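Local coordinates for invasion-associated protein B (Bartonella henselae, PDB 3DTD) that is of unknown biochemical function but is probably associated with the entry of this bacterium into host cells, at residues 49-54 and 148-153; 60-65 and 113-118; 90-95 and 129-134. All blocks are in the same frame, centred on the assembly; numbering follows the deposited sequence.

Overall arrangement
Reading from the N terminus, strand 42-52 supplies the first half of contact 1, and strand 58-66, its neighbour in the seven-stranded antiparallel sheet, opens contact 2. The chain then crosses to the four-stranded sheet, where strand 88-92 opens contact 3. It returns to the larger sheet at 113-118, closing contact 2, and runs through helix 119-127 to 129-134, closing contact 3; the segments of contacts 2 and 3 alternate, so their loops cross. Contact 1 closes last, at 148-153, with both nested inside. Contact 2 packs side chains of two non-neighbouring strands on one face of the larger sheet, contact 3 joins strands of the other, and contact 1 ties the two together; Met62 and Leu131 meet between them.

Contact 1 (49-54 and 148-153); sequences RQEVND and LFVQLN
Arg49 lays its aliphatic CG against CG1 of Val150, 3.9 Å away, where two packed antiparallel sheets meet in this IalB-family (E-set clan) fold: strand 42-52 is in the seven-stranded and strand 144-151 in the four-stranded sheet. Their short segments, at 121° and with axes 7.4 Å apart, are too distant to pair, so side chains of 49-54 reach across to backbone and side-chain atoms of 148-153. Arginine suits its place by joining an apolar stem to a charged end: with CG anti to the backbone N (chi1 166°), its chain bends and brings the guanidinium beside Glu51. Arg49 NE bonds to Glu51 OE2 at 2.8 Å and Arg49 NH2 to Glu51 OE1 at 3.0 Å, a side-on salt bridge from above the carboxylate plane, while NH1 bonds to Leu31 O.

The buried Glu51 carboxylate suits because each oxygen can accept two N-H groups, from Arg49 on one face and Gln151 on the other. Gln151 N reaches Glu51 OE2 at 2.9 Å, nearly straight (173°), and Gln151 NE2 meets Glu51 OE1 at 3.1 Å from the syn side. These four protein bonds fix its rotation and probably favour ionisation; a glycerol, probably from the crystallisation liquor, also bonds OE1. As an amide, Gln151 donates through NE2 yet accepts through OE1, from Thr28 N of the second subunit. One carbon back from the carboxylate, Glu51 CG rests 3.5 Å from Phe149 O.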
loop_
_atom_site.group_PDB
_atom_site.type_symbol
_atom_site.label_atom_id
_atom_site.label_comp_id
_atom_site.label_asym_id
_atom_site.label_seq_id
_atom_site.Cartn_x
_atom_site.Cartn_y
_atom_site.Cartn_z
ATOM N N ARG C 49 -29.552 7.353 -17.789
ATOM C CA ARG C 49 -29.989 6.505 -16.688
ATOM C C ARG C 49 -29.135 5.228 -16.638
ATOM O O ARG C 49 -28.920 4.581 -17.664
ATOM C CB ARG C 49 -31.471 6.146 -16.874
ATOM C CG ARG C 49 -31.991 5.011 -16.001
ATOM C CD ARG C 49 -32.591 5.540 -14.716
ATOM N NE ARG C 49 -32.675 4.514 -13.680
ATOM C CZ ARG C 49 -32.276 4.671 -12.421
ATOM N NH1 ARG C 49 -31.770 5.826 -12.001
ATOM N NH2 ARG C 49 -32.403 3.666 -11.575
ATOM N N GLN C 50 -28.646 4.860 -15.482
ATOM C CA GLN C 50 -28.089 3.558 -15.348
ATOM C C GLN C 50 -28.773 2.736 -14.324
ATOM O O GLN C 50 -29.325 3.243 -13.416
ATOM C CB GLN C 50 -26.590 3.603 -15.174
ATOM C CG GLN C 50 -26.139 4.174 -13.938
ATOM C CD GLN C 50 -24.704 4.514 -13.964
ATOM O OE1 GLN C 50 -24.153 4.872 -12.970
ATOM N NE2 GLN C 50 -24.093 4.408 -15.100
ATOM N N GLU C 51 -28.762 1.444 -14.526
ATOM C CA GLU C 51 -29.338 0.489 -13.592
ATOM C C GLU C 51 -28.248 -0.395 -12.991
ATOM O O GLU C 51 -27.330 -0.833 -13.685
ATOM C CB GLU C 51 -30.420 -0.366 -14.258
ATOM C CG GLU C 51 -31.494 0.406 -15.038
ATOM C CD GLU C 51 -32.477 1.191 -14.160
ATOM O OE1 GLU C 51 -32.488 1.024 -12.918
ATOM O OE2 GLU C 51 -33.257 1.982 -14.728
ATOM N N VAL C 52 -28.358 -0.646 -11.691
ATOM C CA VAL C 52 -27.365 -1.423 -10.954
ATOM C C VAL C 52 -27.986 -2.672 -10.324
ATOM O O VAL C 52 -29.206 -2.758 -10.176
ATOM C CB VAL C 52 -26.629 -0.571 -9.863
ATOM C CG1 VAL C 52 -25.966 0.659 -10.479
ATOM C CG2 VAL C 52 -27.571 -0.165 -8.730
ATOM N N ASN C 53 -27.140 -3.638 -9.969
ATOM C CA ASN C 53 -27.577 -4.805 -9.208
ATOM C C ASN C 53 -27.439 -4.588 -7.697
ATOM O O ASN C 53 -27.168 -3.468 -7.257
ATOM C CB ASN C 53 -26.865 -6.085 -9.677
ATOM C CG ASN C 53 -25.341 -6.009 -9.574
ATOM O OD1 ASN C 53 -24.773 -5.159 -8.886
ATOM N ND2 ASN C 53 -24.675 -6.921 -10.262
ATOM N N ASP C 54 -27.623 -5.654 -6.916
ATOM C CA ASP C 54 -27.505 -5.580 -5.451
ATOM C C ASP C 54 -26.067 -5.360 -4.950
ATOM O O ASP C 54 -25.859 -4.943 -3.807
ATOM C CB ASP C 54 -28.158 -6.796 -4.768
ATOM C CG ASP C 54 -27.826 -8.118 -5.450
ATOM O OD1 ASP C 54 -26.728 -8.259 -6.035
ATOM O OD2 ASP C 54 -28.676 -9.029 -5.387
ATOM N N LEU C 148 -34.220 -7.814 -17.534
ATOM C CA LEU C 148 -33.594 -6.494 -17.552
ATOM C C LEU C 148 -34.547 -5.419 -18.071
ATOM O O LEU C 148 -35.393 -5.681 -18.923
ATOM C CB LEU C 148 -32.315 -6.518 -18.389
ATOM C CG LEU C 148 -30.931 -6.687 -17.753
ATOM C CD1 LEU C 148 -30.880 -7.708 -16.622
ATOM C CD2 LEU C 148 -29.949 -7.046 -18.850
ATOM N N PHE C 149 -34.394 -4.207 -17.545
ATOM C CA PHE C 149 -35.271 -3.084 -17.866
ATOM C C PHE C 149 -34.575 -1.757 -17.603
ATOM O O PHE C 149 -33.539 -1.705 -16.937
ATOM C CB PHE C 149 -36.594 -3.149 -17.068
ATOM C CG PHE C 149 -36.404 -3.383 -15.594
ATOM C CD1 PHE C 149 -36.135 -2.323 -14.731
ATOM C CD2 PHE C 149 -36.487 -4.670 -15.070
ATOM C CE1 PHE C 149 -35.945 -2.543 -13.381
ATOM C CE2 PHE C 149 -36.295 -4.898 -13.719
ATOM C CZ PHE C 149 -36.021 -3.838 -12.879
ATOM N N VAL C 150 -35.153 -0.687 -18.141
ATOM C CA VAL C 150 -34.794 0.675 -17.769
ATOM C C VAL C 150 -36.043 1.310 -17.145
ATOM O O VAL C 150 -37.120 1.267 -17.732
ATOM C CB VAL C 150 -34.291 1.502 -18.990
ATOM C CG1 VAL C 150 -33.956 2.929 -18.589
ATOM C CG2 VAL C 150 -33.066 0.847 -19.617
ATOM N N GLN C 151 -35.900 1.861 -15.941
ATOM C CA GLN C 151 -37.014 2.509 -15.254
ATOM C C GLN C 151 -37.264 3.885 -15.860
ATOM O O GLN C 151 -36.323 4.644 -16.098
ATOM C CB GLN C 151 -36.736 2.622 -13.759
ATOM C CG GLN C 151 -36.564 1.296 -13.046
ATOM C CD GLN C 151 -36.276 1.468 -11.570
ATOM O OE1 GLN C 151 -37.191 1.611 -10.762
ATOM N NE2 GLN C 151 -34.996 1.446 -11.208
ATOM N N LEU C 152 -38.535 4.196 -16.106
ATOM C CA LEU C 152 -38.913 5.392 -16.862
ATOM C C LEU C 152 -39.440 6.559 -16.020
ATOM O O LEU C 152 -39.902 7.554 -16.571
ATOM C CB LEU C 152 -39.924 5.029 -17.962
ATOM C CG LEU C 152 -39.489 4.019 -19.029
ATOM C CD1 LEU C 152 -40.687 3.599 -19.872
ATOM C CD2 LEU C 152 -38.355 4.559 -19.912
ATOM N N ASN C 153 -39.374 6.439 -14.695
ATOM C CA ASN C 153 -39.805 7.521 -13.805
ATOM C C ASN C 153 -38.939 8.769 -13.974
ATOM O O ASN C 153 -37.749 8.764 -13.654
ATOM C CB ASN C 153 -39.827 7.076 -12.339
ATOM C CG ASN C 153 -40.379 8.150 -11.412
ATOM O OD1 ASN C 153 -39.626 8.894 -10.787
ATOM N ND2 ASN C 153 -41.700 8.249 -11.343
#

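Contact 2 (60-65 and 113-118); sequences VAMSVV and VPIVFD
Met62 and Ile115 meet methyl to methyl, CE of Met62 lying 3.7 Å from CD1 of Ile115, across one face of the seven-stranded antiparallel sheet. Their strands, 58-66 and 110-117, are not neighbours: strand 72-78 runs between them and pairs with both, which leaves the two running in roughly the same direction. With axes 9.0 Å apart and turned by 45°, the backbones are too distant to pair, and side chains projecting from the same face meet over strand 72-78.

Contacts between aliphatic groups come first. Met62 suits this task because its flexible thioether chain extends with CG anti to the backbone N (chi1 176°) and bends only at the end to present CE. Ile115 answers with its longer branch, whose CD1 also lies 4.1 Å from CG2 of Val64, a compact branched side chain crossing it at about a right angle.

The second kind is methyl against aromatic edge, Phe117 offering this buried site a flat apolar rim. Met62 also packs on Leu76, and Val64 and Phe117 on Val72, all from strand 72-78; Leu131 of the other sheet touches Met62. Near the ring plane, Val64 CG2 sits 4.1 Å from Phe117 CE1 and Met62 CE 4.5 Å from Phe117 CZ.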
loop_
_atom_site.group_PDB
_atom_site.type_symbol
_atom_site.label_atom_id
_atom_site.label_comp_id
_atom_site.label_asym_id
_atom_site.label_seq_id
_atom_site.Cartn_x
_atom_site.Cartn_y
_atom_site.Cartn_z
ATOM N N VAL C 60 -27.031 -2.305 -16.881
ATOM C CA VAL C 60 -27.626 -1.704 -18.069
ATOM C C VAL C 60 -27.629 -0.168 -17.954
ATOM O O VAL C 60 -27.803 0.373 -16.868
ATOM C CB VAL C 60 -29.027 -2.352 -18.404
ATOM C CG1 VAL C 60 -29.938 -2.356 -17.205
ATOM C CG2 VAL C 60 -29.712 -1.690 -19.578
ATOM N N ALA C 61 -27.370 0.514 -19.069
ATOM C CA ALA C 61 -27.339 1.973 -19.124
ATOM C C ALA C 61 -28.020 2.479 -20.398
ATOM O O ALA C 61 -28.063 1.783 -21.408
ATOM C CB ALA C 61 -25.901 2.486 -19.042
ATOM N N MET C 62 -28.566 3.688 -20.335
ATOM C CA MET C 62 -29.223 4.299 -21.482
ATOM C C MET C 62 -28.861 5.773 -21.549
ATOM O O MET C 62 -28.953 6.471 -20.550
ATOM C CB MET C 62 -30.744 4.110 -21.402
ATOM C CG MET C 62 -31.529 4.814 -22.515
ATOM S SD MET C 62 -33.222 4.238 -22.739
ATOM C CE MET C 62 -32.889 2.685 -23.551
ATOM N N SER C 63 -28.433 6.229 -22.724
ATOM C CA SER C 63 -28.117 7.637 -22.954
ATOM C C SER C 63 -28.810 8.106 -24.227
ATOM O O SER C 63 -28.773 7.419 -25.247
ATOM C CB SER C 63 -26.604 7.849 -23.047
ATOM O OG SER C 63 -26.265 9.212 -22.840
ATOM N N VAL C 64 -29.435 9.280 -24.160
ATOM C CA VAL C 64 -30.381 9.722 -25.184
ATOM C C VAL C 64 -30.282 11.232 -25.466
ATOM O O VAL C 64 -30.114 12.031 -24.544
ATOM C CB VAL C 64 -31.829 9.239 -24.813
ATOM C CG1 VAL C 64 -32.877 10.338 -24.920
ATOM C CG2 VAL C 64 -32.207 8.005 -25.620
ATOM N N VAL C 65 -30.337 11.598 -26.748
ATOM C CA VAL C 65 -30.378 13.000 -27.176
ATOM C C VAL C 65 -31.639 13.309 -27.978
ATOM O O VAL C 65 -32.249 12.414 -28.568
ATOM C CB VAL C 65 -29.124 13.429 -28.008
ATOM C CG1 VAL C 65 -27.876 13.424 -27.150
ATOM C CG2 VAL C 65 -28.938 12.550 -29.250
ATOM N N VAL C 113 -25.956 -0.916 -27.877
ATOM C CA VAL C 113 -27.135 -1.094 -28.718
ATOM C C VAL C 113 -27.668 0.287 -29.125
ATOM O O VAL C 113 -28.197 1.014 -28.285
ATOM C CB VAL C 113 -28.249 -1.876 -27.965
ATOM C CG1 VAL C 113 -29.447 -2.120 -28.867
ATOM C CG2 VAL C 113 -27.728 -3.196 -27.422
ATOM N N PRO C 114 -27.509 0.667 -30.407
ATOM C CA PRO C 114 -28.068 1.932 -30.890
ATOM C C PRO C 114 -29.592 1.889 -30.943
ATOM O O PRO C 114 -30.173 0.876 -31.337
ATOM C CB PRO C 114 -27.504 2.059 -32.313
ATOM C CG PRO C 114 -26.438 1.043 -32.422
ATOM C CD PRO C 114 -26.792 -0.050 -31.475
ATOM N N ILE C 115 -30.219 2.988 -30.543
ATOM C CA ILE C 115 -31.671 3.076 -30.468
ATOM C C ILE C 115 -32.162 4.372 -31.098
ATOM O O ILE C 115 -31.554 5.424 -30.922
ATOM C CB ILE C 115 -32.179 2.964 -29.008
ATOM C CG1 ILE C 115 -31.184 3.624 -28.044
ATOM C CG2 ILE C 115 -32.371 1.501 -28.639
ATOM C CD1 ILE C 115 -31.752 4.081 -26.731
ATOM N N VAL C 116 -33.242 4.270 -31.869
ATOM C CA VAL C 116 -33.927 5.424 -32.444
ATOM C C VAL C 116 -35.417 5.284 -32.120
ATOM O O VAL C 116 -36.028 4.259 -32.424
ATOM C CB VAL C 116 -33.709 5.528 -33.983
ATOM C CG1 VAL C 116 -34.578 6.619 -34.588
ATOM C CG2 VAL C 116 -32.245 5.795 -34.315
ATOM N N PHE C 117 -35.986 6.308 -31.489
ATOM C CA PHE C 117 -37.402 6.306 -31.120
ATOM C C PHE C 117 -38.202 7.285 -31.975
ATOM O O PHE C 117 -37.883 8.475 -32.019
ATOM C CB PHE C 117 -37.573 6.672 -29.644
ATOM C CG PHE C 117 -36.810 5.789 -28.694
ATOM C CD1 PHE C 117 -35.890 6.334 -27.808
ATOM C CD2 PHE C 117 -37.017 4.418 -28.674
ATOM C CE1 PHE C 117 -35.191 5.524 -26.920
ATOM C CE2 PHE C 117 -36.324 3.602 -27.791
ATOM C CZ PHE C 117 -35.411 4.156 -26.913
ATOM N N ASP C 118 -39.242 6.786 -32.646
ATOM C CA ASP C 118 -40.177 7.658 -33.366
ATOM C C ASP C 118 -41.156 8.356 -32.415
ATOM O O ASP C 118 -41.197 8.032 -31.225
ATOM C CB ASP C 118 -40.910 6.909 -34.497
ATOM C CG ASP C 118 -41.634 5.647 -34.027
ATOM O OD1 ASP C 118 -42.384 5.680 -33.030
ATOM O OD2 ASP C 118 -41.471 4.606 -34.691
#

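Contact 3 (90-95 and 129-134); sequences LQVDEG and KHLKLA
The carboxylate of Asp93 receives two consecutive backbone N-H groups, those of Lys129 and His130, one on each oxygen. Lys129 N bonds to the syn lone pair of Asp93 OD2 at 3.0 Å and nearly straight (167°), whereas His130 N comes to the syn side of Asp93 OD1 at 2.9 Å from 32° out of the plane. Aspartate fits because its short side chain, with CG beside its own backbone N (chi1 -61°), turns back to the strand opposite. The His130 ring stacks with Phe149. The Gln91 amide is held at both ends: Gln91 NE2 bonds in plane to Gly95 O at 2.9 Å, and OE1 accepts from Arg89.

These groups lie at and beside strands 88-92 and 130-136, the inner pair of the four-stranded antiparallel sheet. Gln91 and Lys132 form a hydrogen-bonded pair, with Gln91 N 3.0 Å from Lys132 O and Lys132 N 2.7 Å from Gln91 O. Backbone bonding continues one residue past the last bridged pair, Val92 with Leu131: Asp93 N bonds to His130 O at 3.0 Å even as the chain departs in a type II' turn from Val92 to Gly95.

Leu90, Val92, Leu131 and Leu133 share one face, where branched aliphatic side chains suit burial. Val92 and Leu131 pack on helix 119-127, Leu131 and Leu133 on strand 58-66, and Leu90 on Thr101. Leu90 and Leu133 lie side by side, CG of Leu90 3.8 Å from CD1 of Leu133, while Leu90 meets Leu131 through their CD2 methyls. On the other face the extended Lys132 chain passes over the backbone O of Asp93, touching it with CD, and Lys132 NZ ends 4.0 Å from Glu94 OE2, near enough for attraction but beyond a salt bridge.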
loop_
_atom_site.group_PDB
_atom_site.type_symbol
_atom_site.label_atom_id
_atom_site.label_comp_id
_atom_site.label_asym_id
_atom_site.label_seq_id
_atom_site.Cartn_x
_atom_site.Cartn_y
_atom_site.Cartn_z
ATOM N N LEU C 90 -36.933 -4.211 -27.445
ATOM C CA LEU C 90 -37.319 -3.147 -26.519
ATOM C C LEU C 90 -38.835 -2.971 -26.510
ATOM O O LEU C 90 -39.451 -2.801 -27.562
ATOM C CB LEU C 90 -36.647 -1.824 -26.905
ATOM C CG LEU C 90 -35.191 -1.564 -26.499
ATOM C CD1 LEU C 90 -34.202 -2.211 -27.456
ATOM C CD2 LEU C 90 -34.942 -0.072 -26.432
ATOM N N GLN C 91 -39.428 -3.004 -25.321
ATOM C CA GLN C 91 -40.875 -2.881 -25.173
ATOM C C GLN C 91 -41.240 -2.005 -23.977
ATOM O O GLN C 91 -40.758 -2.227 -22.869
ATOM C CB GLN C 91 -41.514 -4.268 -25.026
ATOM C CG GLN C 91 -43.039 -4.267 -25.030
ATOM C CD GLN C 91 -43.640 -5.632 -24.742
ATOM O OE1 GLN C 91 -42.995 -6.504 -24.154
ATOM N NE2 GLN C 91 -44.888 -5.818 -25.146
ATOM N N VAL C 92 -42.095 -1.012 -24.208
ATOM C CA VAL C 92 -42.616 -0.205 -23.112
ATOM C C VAL C 92 -43.708 -0.998 -22.402
ATOM O O VAL C 92 -44.808 -1.182 -22.938
ATOM C CB VAL C 92 -43.166 1.161 -23.567
ATOM C CG1 VAL C 92 -43.387 2.055 -22.365
ATOM C CG2 VAL C 92 -42.226 1.824 -24.548
ATOM N N ASP C 93 -43.366 -1.469 -21.202
ATOM C CA ASP C 93 -44.223 -2.312 -20.366
ATOM C C ASP C 93 -44.745 -3.543 -21.115
ATOM O O ASP C 93 -43.953 -4.386 -21.534
ATOM C CB ASP C 93 -45.348 -1.491 -19.714
ATOM C CG ASP C 93 -44.819 -0.389 -18.808
ATOM O OD1 ASP C 93 -44.017 -0.682 -17.892
ATOM O OD2 ASP C 93 -45.213 0.776 -19.011
ATOM N N GLU C 94 -46.061 -3.626 -21.302
ATOM C CA GLU C 94 -46.683 -4.782 -21.953
ATOM C C GLU C 94 -47.490 -4.402 -23.192
ATOM O O GLU C 94 -48.253 -5.215 -23.716
ATOM C CB GLU C 94 -47.562 -5.551 -20.958
ATOM C CG GLU C 94 -46.785 -6.304 -19.884
ATOM C CD GLU C 94 -47.687 -7.028 -18.894
ATOM O OE1 GLU C 94 -48.570 -7.801 -19.329
ATOM O OE2 GLU C 94 -47.504 -6.828 -17.673
ATOM N N GLY C 95 -47.301 -3.173 -23.668
ATOM C CA GLY C 95 -48.053 -2.649 -24.805
ATOM C C GLY C 95 -47.450 -2.935 -26.170
ATOM O O GLY C 95 -46.528 -3.738 -26.304
ATOM N N LYS C 129 -43.811 2.894 -17.441
ATOM C CA LYS C 129 -43.114 2.718 -16.165
ATOM C C LYS C 129 -41.762 2.021 -16.333
ATOM O O LYS C 129 -40.768 2.422 -15.724
ATOM C CB LYS C 129 -43.994 1.954 -15.168
ATOM C CG LYS C 129 -44.784 2.868 -14.225
ATOM C CD LYS C 129 -46.116 2.263 -13.798
ATOM C CE LYS C 129 -47.220 2.614 -14.787
ATOM N NZ LYS C 129 -48.558 2.162 -14.316
ATOM N N HIS C 130 -41.722 0.997 -17.167
ATOM C CA HIS C 130 -40.523 0.229 -17.467
ATOM C C HIS C 130 -40.307 0.101 -18.944
ATOM O O HIS C 130 -41.197 -0.125 -19.675
ATOM C CB HIS C 130 -40.632 -1.173 -16.927
ATOM C CG HIS C 130 -40.344 -1.278 -15.478
ATOM N ND1 HIS C 130 -39.901 -2.432 -14.893
ATOM C CD2 HIS C 130 -40.441 -0.371 -14.492
ATOM C CE1 HIS C 130 -39.716 -2.222 -13.610
ATOM N NE2 HIS C 130 -40.050 -0.982 -13.339
ATOM N N LEU C 131 -39.086 0.216 -19.369
ATOM C CA LEU C 131 -38.708 -0.193 -20.713
ATOM C C LEU C 131 -38.062 -1.568 -20.611
ATOM O O LEU C 131 -36.913 -1.693 -20.195
ATOM C CB LEU C 131 -37.761 0.817 -21.358
ATOM C CG LEU C 131 -37.249 0.488 -22.767
ATOM C CD1 LEU C 131 -38.382 0.358 -23.783
ATOM C CD2 LEU C 131 -36.276 1.543 -23.203
ATOM N N LYS C 132 -38.826 -2.598 -20.964
ATOM C CA LYS C 132 -38.389 -3.981 -20.825
ATOM C C LYS C 132 -37.449 -4.392 -21.950
ATOM O O LYS C 132 -37.691 -4.088 -23.122
ATOM C CB LYS C 132 -39.596 -4.922 -20.774
ATOM C CG LYS C 132 -40.425 -4.812 -19.498
ATOM C CD LYS C 132 -41.536 -5.847 -19.476
ATOM C CE LYS C 132 -42.382 -5.720 -18.218
ATOM N NZ LYS C 132 -43.498 -6.711 -18.191
ATOM N N LEU C 133 -36.371 -5.076 -21.580
ATOM C CA LEU C 133 -35.401 -5.576 -22.553
ATOM C C LEU C 133 -35.463 -7.098 -22.675
ATOM O O LEU C 133 -35.640 -7.802 -21.679
ATOM C CB LEU C 133 -33.976 -5.146 -22.190
ATOM C CG LEU C 133 -33.420 -3.714 -22.274
ATOM C CD1 LEU C 133 -34.357 -2.696 -22.939
ATOM C CD2 LEU C 133 -33.014 -3.227 -20.905
ATOM N N ALA C 134 -35.321 -7.590 -23.902
ATOM C CA ALA C 134 -35.272 -9.027 -24.176
ATOM C C ALA C 134 -34.119 -9.351 -25.126
ATOM O O ALA C 134 -34.005 -8.761 -26.205
ATOM C CB ALA C 134 -36.598 -9.507 -24.758
#